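Local coordinates for protein endoglucanase A (Clostridium cellulolyticum, PDB 1EDG) that hydrolyses internal beta-1,4-glucosidic bonds of cellulose as a family 5 endoglucanase, the catalytic domain of a clostridial cellulase, at residues A[17-23]-A[297-302]; A[65-70]-A[355-360]; A[91-95]-A[143-148]; A[285-289]-A[325-330]. All coordinates share one frame; numbering follows the deposited sequence.

Interaction 1: residues A[17-23]-A[297-302]; sequences IPNNDGM and TSRGIP
Pro18 lies against the backbone of Gly300, their CA atoms 5.2 Å apart, where an extended run of chain entering helix 21-29 passes the turn that closes helix 279-297. It is a type I beta turn from Thr297 to Gly300. Gly300, with positive phi (82°), is the C-prime residue of a Schellman motif in which its N bonds to Thr297 O and Ile301 N to a carbonyl in the last turn of the helix. The two segments approach again further on, where Met23 comes beside Pro302. The Pro18 ring rests on the turn with its CD 3.5 Å from both Thr297 O and Ser298 O, so that mostly backbone, not side chain, receives it. Asn20 ND2 donates to Gly300 O (3.1 Å, 166° at the hydrogen), in the carbonyl plane and on a lone pair, while OD1 accepts from Met23 N at 2.8 Å in an almost straight bond. With chi1 at 67°, CG sits between the backbone N and the carbonyl carbon, which curls the amide back over the first helical turn. Gly300 O also receives ND2 of Asn247, so two amides grip this one carbonyl. Met23, bent at chi2 and chi3, lays SD 3.6 Å from Gly300 C and carries CE on to Thr297 CB at 3.8 Å, crossing the threonine at about a right angle. The threonine OG1 is bound elsewhere, to Arg333 O. The arrangement thus couples an Asn N-cap to a Schellman C-cap, joining the start of one helix to the alpha-beta loop before strand 303-308 of the TIM barrel.

Interaction 2: residues A[65-70]-A[355-360]; sequences QMIDAI and FDRRSC
Met66, Cys360 and Phe355 carry most of this contact, in which one flank of helix 64-73 is covered by a loop near the C-terminal end of the chain. Met66 runs extended beyond CG and so reaches along the loop instead of folding back on its own helix. Its SD comes 3.6 Å from Arg357 CG and its CE 3.6 Å from Arg357 O, the two side chains crossing at about a right angle. Of the arginine side chain the methionine meets CB and CG, since the guanidinium turns to Thr38, where NH2 bonds OG1. Cys360 points its SG at the helix between two side chains: Gln65 CG at 3.3 Å and Met66 CG at 3.9 Å. The loop belongs to a small beta hairpin, strands 355-356 and 361-362, appended to the TIM barrel after its eighth strand and packed here on the helix that precedes strand 77-80. Asp356 ties the turn together in an Asx motif, its OD2 accepting from both N and OG of Ser359. Phe355 projects from the first hairpin strand toward the helix. CG anti to the backbone N (chi1 178°) brings one face of the ring against Ile70, whose CD1 stands over its centre, 3.7 Å from the centroid and 10° off the normal, a CH-pi contact. The far end of the ring meets Ala69, CZ to CB 3.8 Å, and a carbonyl of the helix, Met66 O, lies 3.6 Å from the same CZ, both approaching obliquely. Phe362 of the second hairpin strand meets the phenylalanine ring too, inclined by about 55°.

Interaction 3: residues A[91-95]-A[143-148]; sequences SDYKI and KYITSV
Tyr93 and Tyr144 meet in a T-shaped pair, the edge of Tyr144 directed at the face of Tyr93, with centroids 5.4 Å apart and planes at 89°. The contact sets the beta hairpin of strands 88-89 and 94-95, in the loop after barrel strand 77-80, against helix 138-155 on the outside of the TIM barrel. Tyr93 takes left-handed backbone angles at the turn, and chi1 of -57° keeps its CG beside the backbone N, sending the ring along the helix surface. Its CD1 lies 3.6 Å from Tyr144 CD1, while Tyr144 CA stands over the Tyr93 ring in a CH-pi contact, 4.2 Å from the centroid. Tyr144 has its CG opposite the backbone N (chi1 -177°), and its OH continues to Asp124 OD2. The Lys143 side chain touches with CB, 3.9 Å from Tyr93 CE2, then bends to deliver NZ to Ala139 O. Ile95 CD1 meets Val148 CG1 nearly at right angles. Gln151 of the helix bridges the segments, NE2 bonding Tyr93 O and Ser147 O, OE1 taking Ile95 N. Ser147 packs CB 3.5 Å from Asp92 O and turns OG back to Lys143 O at 2.6 Å, that carbonyl accepting Ser147 N from its opposite face.

Interaction 4: residues A[285-289]-A[325-330]; sequences VTWFM and YYVAQA
The Met289 side chain forms the main projection of this contact, entering the hollow between Tyr326, Gln329 and Ala330 of the neighbouring helix. Extended beyond CG, it sets SD 3.6 Å from Ala330 N and 3.8 Å from Gln329 CB, then places CE over the centre of the Tyr326 ring, 3.7 Å from its centroid and 8° off the normal. That methyl also lies 3.5 Å from Tyr326 O, so it nests in the corner that the ring and backbone carbonyl of this one tyrosine make. Tyr326 reaches across to Phe288. Its OH lies near the plane of that ring, at the edge, 3.5 Å from CZ, the two side chains crossing at about a right angle. Val285 wedges into the gap between the two tyrosines, CB at the edge of Tyr325 and CG1 4.0 Å from Tyr326 CD2. Beside it, Thr286 CG2 fills a shallow notch between Tyr325 OH and Gln329 CD. The axes of the two short segments run in roughly the same direction, 10.3 Å apart at closest, with a crossing angle of -27°, as neighbouring outer helices of a TIM barrel do on either side of strand 303-308; Tyr326 and Phe288 both touch Ile305 of that strand. No hydrogen bond links the two segments. Cohesion therefore rests on methyl, sulfur and ring packing, while Tyr326 OH finds its partner outside, bonding to Ala255 O, which probably helps hold the ring for the methionine methyl.

How the interactions relate
All four interactions lie around the periphery of one TIM barrel whose eight parallel strands run in sequence order. Interactions 1 and 4 are the closest pair, centres about 17 Å apart, and share helix 279-297: interaction 4 uses its middle, interaction 1 its C-terminal end. Interaction 3 is on the opposite side of the chain's centre from interaction 4, about 38 Å away, and interaction 2 stands 28 to 34 Å from each of the others. Along the chain, interactions 1 and 2 cross, as do 1 and 4, whereas 3 and 4 follow in series, both nested inside interaction 2. Interactions 1 and 2 thus join early segments to late ones, while 3 and 4 connect parts 36 to 48 residues apart.

Interaction 1: residues A[17-23]-A[297-302]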
# COMPACT_ATOMS: atom_id res chain seq x y z
N ILE A 17 8.23 -3.58 21.55
CA ILE A 17 8.53 -2.64 20.47
C ILE A 17 9.10 -1.37 21.10
O ILE A 17 8.55 -0.86 22.08
CB ILE A 17 7.24 -2.30 19.63
CG1 ILE A 17 6.96 -3.41 18.61
CG2 ILE A 17 7.39 -0.98 18.89
CD1 ILE A 17 5.95 -4.41 19.07
N PRO A 18 10.22 -0.86 20.57
CA PRO A 18 10.85 0.36 21.09
C PRO A 18 9.93 1.57 21.07
O PRO A 18 9.18 1.77 20.12
CB PRO A 18 12.03 0.56 20.14
CG PRO A 18 12.38 -0.82 19.72
CD PRO A 18 11.02 -1.43 19.47
N ASN A 19 9.98 2.37 22.13
CA ASN A 19 9.16 3.57 22.24
C ASN A 19 9.91 4.73 21.58
O ASN A 19 10.55 5.53 22.26
CB ASN A 19 8.87 3.87 23.72
CG ASN A 19 8.03 5.12 23.92
OD1 ASN A 19 7.12 5.41 23.14
ND2 ASN A 19 8.32 5.86 24.99
N ASN A 20 9.89 4.78 20.25
CA ASN A 20 10.56 5.87 19.54
C ASN A 20 9.59 6.59 18.61
O ASN A 20 8.45 6.16 18.45
CB ASN A 20 11.82 5.37 18.80
CG ASN A 20 11.51 4.44 17.63
OD1 ASN A 20 10.43 4.49 17.03
ND2 ASN A 20 12.47 3.58 17.29
N ASP A 21 10.04 7.70 18.02
CA ASP A 21 9.20 8.49 17.13
C ASP A 21 8.62 7.71 15.97
O ASP A 21 7.43 7.83 15.67
CB ASP A 21 9.97 9.69 16.59
CG ASP A 21 10.15 10.79 17.63
OD1 ASP A 21 9.42 10.81 18.65
OD2 ASP A 21 11.03 11.64 17.40
N GLY A 22 9.45 6.91 15.31
CA GLY A 22 9.01 6.13 14.17
C GLY A 22 7.89 5.15 14.47
O GLY A 22 6.87 5.15 13.78
N MET A 23 8.06 4.32 15.50
CA MET A 23 7.03 3.34 15.86
C MET A 23 5.76 4.02 16.37
O MET A 23 4.66 3.53 16.13
CB MET A 23 7.57 2.34 16.90
CG MET A 23 8.85 1.62 16.46
SD MET A 23 8.71 0.85 14.82
CE MET A 23 7.52 -0.44 15.12
N THR A 297 10.73 -4.27 13.03
CA THR A 297 9.98 -3.68 14.14
C THR A 297 10.52 -3.91 15.55
O THR A 297 10.46 -3.00 16.38
CB THR A 297 8.46 -3.96 14.03
OG1 THR A 297 8.22 -5.37 14.09
CG2 THR A 297 7.91 -3.42 12.72
N SER A 298 11.10 -5.07 15.81
CA SER A 298 11.66 -5.34 17.14
C SER A 298 12.82 -4.38 17.40
O SER A 298 13.16 -4.09 18.56
CB SER A 298 12.16 -6.79 17.25
OG SER A 298 13.25 -7.03 16.37
N ARG A 299 13.43 -3.89 16.32
CA ARG A 299 14.54 -2.96 16.38
C ARG A 299 14.11 -1.51 16.22
O ARG A 299 14.95 -0.62 16.07
CB ARG A 299 15.57 -3.30 15.29
CG ARG A 299 16.15 -4.70 15.38
CD ARG A 299 16.98 -5.01 14.14
NE ARG A 299 17.97 -3.96 13.87
CZ ARG A 299 18.12 -3.36 12.70
NH1 ARG A 299 17.36 -3.70 11.67
NH2 ARG A 299 19.04 -2.41 12.56
N GLY A 300 12.80 -1.27 16.18
CA GLY A 300 12.32 0.10 16.06
C GLY A 300 12.29 0.76 14.69
O GLY A 300 12.24 1.99 14.60
N ILE A 301 12.36 -0.04 13.63
CA ILE A 301 12.29 0.48 12.26
C ILE A 301 10.86 0.22 11.80
O ILE A 301 10.41 -0.93 11.81
CB ILE A 301 13.30 -0.23 11.33
CG1 ILE A 301 14.73 0.08 11.80
CG2 ILE A 301 13.13 0.25 9.88
CD1 ILE A 301 15.75 -0.84 11.23
N PRO A 302 10.12 1.28 11.44
CA PRO A 302 8.73 1.12 11.01
C PRO A 302 8.49 0.35 9.70
O PRO A 302 9.26 0.49 8.74
CB PRO A 302 8.23 2.56 10.93
CG PRO A 302 9.44 3.33 10.59
CD PRO A 302 10.52 2.70 11.42

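Interaction 2: residues A[65-70]-A[355-360]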
# COMPACT_ATOMS: atom_id res chain seq x y z
N GLN A 65 -17.84 13.07 0.82
CA GLN A 65 -18.73 12.23 1.63
C GLN A 65 -18.20 10.81 1.79
O GLN A 65 -18.29 10.23 2.87
CB GLN A 65 -20.16 12.23 1.06
CG GLN A 65 -21.05 11.04 1.46
CD GLN A 65 -21.54 11.03 2.93
OE1 GLN A 65 -20.76 11.24 3.87
NE2 GLN A 65 -22.82 10.73 3.12
N MET A 66 -17.62 10.26 0.72
CA MET A 66 -17.06 8.92 0.76
C MET A 66 -15.97 8.83 1.83
O MET A 66 -15.96 7.91 2.65
CB MET A 66 -16.47 8.53 -0.59
CG MET A 66 -17.49 8.26 -1.68
SD MET A 66 -16.68 7.96 -3.26
CE MET A 66 -18.05 8.22 -4.39
N ILE A 67 -15.06 9.80 1.80
CA ILE A 67 -13.94 9.87 2.74
C ILE A 67 -14.45 10.10 4.17
O ILE A 67 -13.92 9.53 5.13
CB ILE A 67 -12.91 10.98 2.33
CG1 ILE A 67 -12.40 10.74 0.90
CG2 ILE A 67 -11.72 11.01 3.29
CD1 ILE A 67 -11.84 9.34 0.67
N ASP A 68 -15.49 10.93 4.32
CA ASP A 68 -16.07 11.19 5.63
C ASP A 68 -16.53 9.87 6.25
O ASP A 68 -16.31 9.62 7.44
CB ASP A 68 -17.30 12.11 5.52
CG ASP A 68 -16.94 13.55 5.16
OD1 ASP A 68 -15.76 13.95 5.29
OD2 ASP A 68 -17.87 14.28 4.75
N ALA A 69 -17.16 9.02 5.44
CA ALA A 69 -17.66 7.73 5.89
C ALA A 69 -16.53 6.79 6.34
O ALA A 69 -16.66 6.09 7.35
CB ALA A 69 -18.48 7.09 4.81
N ILE A 70 -15.44 6.78 5.58
CA ILE A 70 -14.29 5.94 5.89
C ILE A 70 -13.73 6.32 7.26
O ILE A 70 -13.48 5.45 8.10
CB ILE A 70 -13.18 6.10 4.81
CG1 ILE A 70 -13.70 5.64 3.44
CG2 ILE A 70 -11.91 5.35 5.21
CD1 ILE A 70 -14.19 4.21 3.43
N PHE A 355 -16.24 -1.24 0.65
CA PHE A 355 -17.00 -0.00 0.82
C PHE A 355 -17.77 0.29 -0.46
O PHE A 355 -17.17 0.50 -1.52
CB PHE A 355 -16.05 1.15 1.15
CG PHE A 355 -16.74 2.49 1.31
CD1 PHE A 355 -17.55 2.74 2.40
CD2 PHE A 355 -16.52 3.50 0.39
CE1 PHE A 355 -18.14 3.99 2.58
CE2 PHE A 355 -17.11 4.76 0.55
CZ PHE A 355 -17.91 5.01 1.65
N ASP A 356 -19.10 0.27 -0.38
CA ASP A 356 -19.93 0.56 -1.55
C ASP A 356 -19.93 2.07 -1.71
O ASP A 356 -20.65 2.79 -1.01
CB ASP A 356 -21.35 0.04 -1.34
CG ASP A 356 -22.17 0.05 -2.62
OD1 ASP A 356 -22.01 -0.87 -3.44
OD2 ASP A 356 -22.98 0.98 -2.81
N ARG A 357 -19.09 2.57 -2.62
CA ARG A 357 -18.97 4.00 -2.87
C ARG A 357 -20.25 4.66 -3.37
O ARG A 357 -20.46 5.86 -3.19
CB ARG A 357 -17.79 4.28 -3.81
CG ARG A 357 -16.45 4.37 -3.07
CD ARG A 357 -15.38 3.43 -3.60
NE ARG A 357 -14.56 4.04 -4.64
CZ ARG A 357 -13.35 3.64 -5.01
NH1 ARG A 357 -12.75 2.59 -4.45
NH2 ARG A 357 -12.74 4.28 -5.98
N ARG A 358 -21.12 3.84 -3.95
CA ARG A 358 -22.40 4.31 -4.47
C ARG A 358 -23.32 4.78 -3.33
O ARG A 358 -23.84 5.90 -3.36
CB ARG A 358 -23.07 3.17 -5.23
CG ARG A 358 -24.22 3.58 -6.12
CD ARG A 358 -25.01 2.35 -6.56
NE ARG A 358 -24.14 1.23 -6.92
CZ ARG A 358 -24.01 0.12 -6.19
NH1 ARG A 358 -24.70 -0.03 -5.07
NH2 ARG A 358 -23.19 -0.84 -6.60
N SER A 359 -23.48 3.94 -2.31
CA SER A 359 -24.34 4.26 -1.17
C SER A 359 -23.61 4.77 0.07
O SER A 359 -24.25 5.07 1.09
CB SER A 359 -25.17 3.03 -0.80
OG SER A 359 -24.35 1.89 -0.64
N CYS A 360 -22.29 4.89 -0.02
CA CYS A 360 -21.45 5.35 1.09
C CYS A 360 -21.56 4.51 2.36
O CYS A 360 -21.62 5.04 3.46
CB CYS A 360 -21.70 6.83 1.40
SG CYS A 360 -20.81 7.97 0.32

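Interaction 3: residues A[91-95]-A[143-148]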
# COMPACT_ATOMS: atom_id res chain seq x y z
N SER A 91 10.33 14.76 -22.84
CA SER A 91 11.53 14.10 -22.35
C SER A 91 11.71 14.37 -20.86
O SER A 91 12.45 13.66 -20.18
CB SER A 91 12.75 14.61 -23.13
OG SER A 91 12.84 16.03 -23.05
N ASP A 92 11.04 15.41 -20.37
CA ASP A 92 11.12 15.80 -18.97
C ASP A 92 9.99 15.21 -18.12
O ASP A 92 9.86 15.54 -16.94
CB ASP A 92 11.14 17.32 -18.85
CG ASP A 92 9.89 17.98 -19.43
OD1 ASP A 92 9.13 17.33 -20.16
OD2 ASP A 92 9.67 19.17 -19.15
N TYR A 93 9.15 14.38 -18.72
CA TYR A 93 8.03 13.74 -18.03
C TYR A 93 7.17 14.74 -17.25
O TYR A 93 6.86 14.52 -16.08
CB TYR A 93 8.54 12.64 -17.08
CG TYR A 93 9.36 11.57 -17.75
CD1 TYR A 93 8.75 10.48 -18.36
CD2 TYR A 93 10.75 11.64 -17.77
CE1 TYR A 93 9.50 9.48 -18.98
CE2 TYR A 93 11.52 10.65 -18.38
CZ TYR A 93 10.89 9.58 -18.98
OH TYR A 93 11.65 8.60 -19.58
N LYS A 94 6.78 15.83 -17.90
CA LYS A 94 5.96 16.85 -17.26
C LYS A 94 4.56 16.30 -16.97
O LYS A 94 3.91 15.73 -17.85
CB LYS A 94 5.85 18.08 -18.17
CG LYS A 94 4.94 19.19 -17.65
CD LYS A 94 5.41 19.74 -16.30
CE LYS A 94 6.78 20.41 -16.38
NZ LYS A 94 7.25 20.91 -15.04
N ILE A 95 4.12 16.44 -15.73
CA ILE A 95 2.81 15.95 -15.31
C ILE A 95 1.72 16.97 -15.64
O ILE A 95 1.86 18.16 -15.36
CB ILE A 95 2.76 15.65 -13.78
CG1 ILE A 95 3.73 14.51 -13.44
CG2 ILE A 95 1.35 15.26 -13.35
CD1 ILE A 95 3.91 14.28 -11.95
N LYS A 143 15.48 8.92 -14.75
CA LYS A 143 14.89 10.17 -15.21
C LYS A 143 13.42 10.24 -14.82
O LYS A 143 12.94 11.28 -14.37
CB LYS A 143 15.05 10.35 -16.72
CG LYS A 143 16.48 10.26 -17.19
CD LYS A 143 17.41 11.13 -16.35
CE LYS A 143 18.89 10.80 -16.60
NZ LYS A 143 19.28 9.40 -16.22
N TYR A 144 12.72 9.12 -14.97
CA TYR A 144 11.30 9.06 -14.63
C TYR A 144 11.06 9.33 -13.14
O TYR A 144 10.32 10.25 -12.76
CB TYR A 144 10.70 7.70 -15.02
CG TYR A 144 9.21 7.61 -14.77
CD1 TYR A 144 8.30 8.23 -15.63
CD2 TYR A 144 8.70 6.97 -13.63
CE1 TYR A 144 6.93 8.23 -15.37
CE2 TYR A 144 7.33 6.96 -13.36
CZ TYR A 144 6.45 7.60 -14.24
OH TYR A 144 5.10 7.62 -13.98
N ILE A 145 11.71 8.53 -12.29
CA ILE A 145 11.58 8.65 -10.84
C ILE A 145 11.95 10.04 -10.32
O ILE A 145 11.21 10.64 -9.53
CB ILE A 145 12.42 7.54 -10.12
CG1 ILE A 145 11.78 6.16 -10.33
CG2 ILE A 145 12.55 7.84 -8.62
CD1 ILE A 145 10.39 5.98 -9.71
N THR A 146 13.08 10.58 -10.76
CA THR A 146 13.51 11.89 -10.31
C THR A 146 12.63 13.05 -10.81
O THR A 146 12.34 13.98 -10.05
CB THR A 146 15.00 12.16 -10.67
OG1 THR A 146 15.17 12.07 -12.09
CG2 THR A 146 15.90 11.14 -10.00
N SER A 147 12.20 12.99 -12.07
CA SER A 147 11.35 14.05 -12.64
C SER A 147 9.97 14.08 -11.98
O SER A 147 9.49 15.14 -11.57
CB SER A 147 11.18 13.85 -14.14
OG SER A 147 12.43 13.84 -14.81
N VAL A 148 9.34 12.92 -11.92
CA VAL A 148 8.01 12.80 -11.33
C VAL A 148 8.01 13.18 -9.85
O VAL A 148 7.17 13.97 -9.41
CB VAL A 148 7.44 11.36 -11.55
CG1 VAL A 148 6.23 11.13 -10.69
CG2 VAL A 148 7.09 11.17 -13.02

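Interaction 4: residues A[285-289]-A[325-330]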
# COMPACT_ATOMS: atom_id res chain seq x y z
N VAL A 285 -0.14 -17.04 8.00
CA VAL A 285 -0.30 -15.61 8.26
C VAL A 285 0.88 -15.03 9.06
O VAL A 285 1.39 -13.97 8.73
CB VAL A 285 -1.62 -15.32 9.03
CG1 VAL A 285 -1.68 -13.87 9.49
CG2 VAL A 285 -2.83 -15.64 8.15
N THR A 286 1.32 -15.75 10.09
CA THR A 286 2.40 -15.26 10.94
C THR A 286 3.85 -15.41 10.47
O THR A 286 4.71 -14.64 10.90
CB THR A 286 2.27 -15.85 12.37
OG1 THR A 286 2.34 -17.28 12.31
CG2 THR A 286 0.95 -15.43 13.01
N TRP A 287 4.14 -16.36 9.59
CA TRP A 287 5.52 -16.56 9.15
C TRP A 287 6.21 -15.29 8.68
O TRP A 287 7.28 -14.94 9.18
CB TRP A 287 5.63 -17.66 8.07
CG TRP A 287 5.26 -17.22 6.68
CD1 TRP A 287 4.02 -17.23 6.12
CD2 TRP A 287 6.14 -16.64 5.70
NE1 TRP A 287 4.06 -16.69 4.86
CE2 TRP A 287 5.35 -16.31 4.58
CE3 TRP A 287 7.51 -16.35 5.67
CZ2 TRP A 287 5.89 -15.71 3.42
CZ3 TRP A 287 8.05 -15.75 4.53
CH2 TRP A 287 7.24 -15.44 3.42
N PHE A 288 5.58 -14.56 7.76
CA PHE A 288 6.20 -13.34 7.25
C PHE A 288 6.21 -12.22 8.28
O PHE A 288 7.12 -11.38 8.28
CB PHE A 288 5.58 -12.90 5.92
CG PHE A 288 4.23 -12.24 6.05
CD1 PHE A 288 3.07 -13.01 6.06
CD2 PHE A 288 4.13 -10.86 6.17
CE1 PHE A 288 1.82 -12.40 6.19
CE2 PHE A 288 2.89 -10.25 6.30
CZ PHE A 288 1.73 -11.02 6.31
N MET A 289 5.22 -12.22 9.17
CA MET A 289 5.15 -11.20 10.21
C MET A 289 6.30 -11.36 11.20
O MET A 289 6.85 -10.37 11.68
CB MET A 289 3.81 -11.25 10.94
CG MET A 289 2.65 -10.91 10.04
SD MET A 289 1.15 -10.62 10.94
CE MET A 289 -0.04 -10.32 9.57
N TYR A 325 -7.77 -11.91 12.77
CA TYR A 325 -6.53 -12.56 13.19
C TYR A 325 -5.31 -11.86 12.55
O TYR A 325 -4.31 -11.60 13.21
CB TYR A 325 -6.57 -14.03 12.79
CG TYR A 325 -5.36 -14.85 13.20
CD1 TYR A 325 -5.29 -15.43 14.47
CD2 TYR A 325 -4.32 -15.08 12.31
CE1 TYR A 325 -4.21 -16.23 14.83
CE2 TYR A 325 -3.23 -15.88 12.66
CZ TYR A 325 -3.19 -16.45 13.92
OH TYR A 325 -2.12 -17.25 14.26
N TYR A 326 -5.42 -11.57 11.25
CA TYR A 326 -4.36 -10.90 10.50
C TYR A 326 -4.00 -9.56 11.15
O TYR A 326 -2.83 -9.29 11.45
CB TYR A 326 -4.83 -10.69 9.04
CG TYR A 326 -3.76 -10.23 8.06
CD1 TYR A 326 -3.28 -8.92 8.10
CD2 TYR A 326 -3.26 -11.10 7.09
CE1 TYR A 326 -2.31 -8.49 7.18
CE2 TYR A 326 -2.30 -10.67 6.17
CZ TYR A 326 -1.83 -9.36 6.22
OH TYR A 326 -0.90 -8.92 5.31
N VAL A 327 -5.00 -8.72 11.40
CA VAL A 327 -4.77 -7.41 12.00
C VAL A 327 -4.23 -7.52 13.44
O VAL A 327 -3.31 -6.79 13.80
CB VAL A 327 -6.05 -6.54 11.97
CG1 VAL A 327 -5.82 -5.23 12.71
CG2 VAL A 327 -6.45 -6.25 10.51
N ALA A 328 -4.79 -8.43 14.23
CA ALA A 328 -4.34 -8.62 15.61
C ALA A 328 -2.87 -9.06 15.67
O ALA A 328 -2.10 -8.54 16.47
CB ALA A 328 -5.22 -9.65 16.31
N GLN A 329 -2.49 -10.00 14.81
CA GLN A 329 -1.11 -10.49 14.78
C GLN A 329 -0.15 -9.38 14.33
O GLN A 329 0.97 -9.28 14.83
CB GLN A 329 -1.00 -11.71 13.86
CG GLN A 329 -1.72 -12.96 14.39
CD GLN A 329 -1.08 -13.54 15.65
OE1 GLN A 329 0.05 -13.21 16.01
NE2 GLN A 329 -1.82 -14.41 16.32
N ALA A 330 -0.58 -8.55 13.39
CA ALA A 330 0.26 -7.45 12.93
C ALA A 330 0.43 -6.41 14.04
O ALA A 330 1.55 -5.94 14.30
CB ALA A 330 -0.34 -6.79 11.67